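Local coordinates for DNA repair protein rhp9/CRB2 (Schizosaccharomyces pombe, PDB 2FHD) that probably recognises histone H4 methylated at a specific lysine through its tandem tudor domains, as part of the DNA damage response, at residues 117-120 / 121-124. Sequence-based numbering, arbitrary orientation.
Sequences VPIS and TIYV
V117 points its CB towards T121, four residues on. The two side chains cross at about a right angle, but the modelled spacing of V117 CG1 and T121 CG2 is too short to be trusted. V117 also packs on V106 and L108 of the neighbouring strand 105-110. P118 ends strand 113-118. Its carbonyl O accepts a hydrogen bond from T121 N at 3.2 Å, although the place of this oxygen is less certain. I119, S120 and T121 form a short 3-10 segment, and the side chain of T121 packs on S72, T73 and R74. I119 O accepts a hydrogen bond from I122 N at 3.1 Å. This bond is fairly straight at the hydrogen (162°), but the donor stands above the carbonyl plane. The side chain of I119 starts away from the following residues, yet its end turns back. CD1 of I119 lies 4.1 Å from CG1 of I122, and both side chains pack on V106. CG1 of I122 sits beside its own backbone N (chi1 -62°), which keeps this branch on the side of I119. One water donates a hydrogen bond to S120 O and another to I122 O, its oxygen 2.7 Å from each. This water bridges the carbonyls across the turn. Beyond it, strand 122-123 pairs with strand 69-72, and Y123 bonds through OH to G76 O and meets F22 edge-to-face. Two successive i to i+3 backbone bonds thus form a 3-10 turn between the outermost strands of a five-stranded antiparallel sheet. Such a turn before the last strand is a hallmark of the SH3-like barrel, here the second tudor domain.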
# COMPACT_ATOMS: atom_id res chain seq x y z
N VAL A 117 7.93 27.58 -15.14
CA VAL A 117 8.34 26.30 -14.56
C VAL A 117 7.08 25.38 -14.47
O VAL A 117 5.95 25.89 -14.45
CB VAL A 117 8.97 26.68 -13.21
CG1 VAL A 117 8.23 26.15 -12.00
CG2 VAL A 117 10.55 26.62 -13.19
N PRO A 118 7.26 24.04 -14.47
CA PRO A 118 6.09 23.18 -14.23
C PRO A 118 5.56 23.37 -12.82
O PRO A 118 6.34 23.49 -11.88
CB PRO A 118 6.63 21.76 -14.40
CG PRO A 118 7.91 21.92 -15.30
CD PRO A 118 8.49 23.25 -14.71
N ILE A 119 4.23 23.43 -12.69
CA ILE A 119 3.50 23.60 -11.43
C ILE A 119 3.89 22.42 -10.45
O ILE A 119 4.00 22.64 -9.20
CB ILE A 119 1.95 23.65 -11.85
CG1 ILE A 119 1.12 24.88 -11.35
CG2 ILE A 119 1.29 22.34 -11.75
CD1 ILE A 119 1.44 25.24 -10.09
N SER A 120 4.19 21.22 -10.97
CA SER A 120 4.54 20.05 -10.11
C SER A 120 5.84 20.21 -9.30
O SER A 120 6.10 19.46 -8.34
CB SER A 120 4.72 18.78 -10.95
OG SER A 120 5.85 18.87 -11.85
N THR A 121 6.61 21.24 -9.66
CA THR A 121 7.94 21.59 -9.10
C THR A 121 7.78 22.54 -7.85
O THR A 121 8.68 22.76 -7.05
CB THR A 121 8.64 22.25 -10.35
OG1 THR A 121 9.75 21.50 -10.88
CG2 THR A 121 8.75 23.65 -10.32
N ILE A 122 6.60 23.10 -7.66
CA ILE A 122 6.33 23.95 -6.52
C ILE A 122 6.46 23.27 -5.18
O ILE A 122 6.04 22.12 -4.98
CB ILE A 122 4.91 24.58 -6.65
CG1 ILE A 122 4.87 25.46 -7.91
CG2 ILE A 122 4.43 25.36 -5.38
CD1 ILE A 122 5.81 26.69 -7.92
N TYR A 123 7.00 24.01 -4.21
CA TYR A 123 6.88 23.60 -2.81
C TYR A 123 6.87 24.86 -2.00
O TYR A 123 7.24 25.93 -2.51
CB TYR A 123 7.98 22.64 -2.38
CG TYR A 123 9.40 23.21 -2.37
CD1 TYR A 123 10.03 23.56 -1.18
CD2 TYR A 123 10.12 23.38 -3.57
CE1 TYR A 123 11.35 24.07 -1.16
CE2 TYR A 123 11.44 23.89 -3.57
CZ TYR A 123 12.04 24.22 -2.35
OH TYR A 123 13.35 24.70 -2.36
N VAL A 124 6.35 24.78 -0.77
CA VAL A 124 6.00 25.99 -0.04
C VAL A 124 6.40 25.92 1.42
O VAL A 124 6.16 24.91 2.09
CB VAL A 124 4.49 26.38 -0.18
CG1 VAL A 124 4.30 27.86 0.21
CG2 VAL A 124 4.03 26.21 -1.61
O HOH W 1 7.18 19.78 -5.86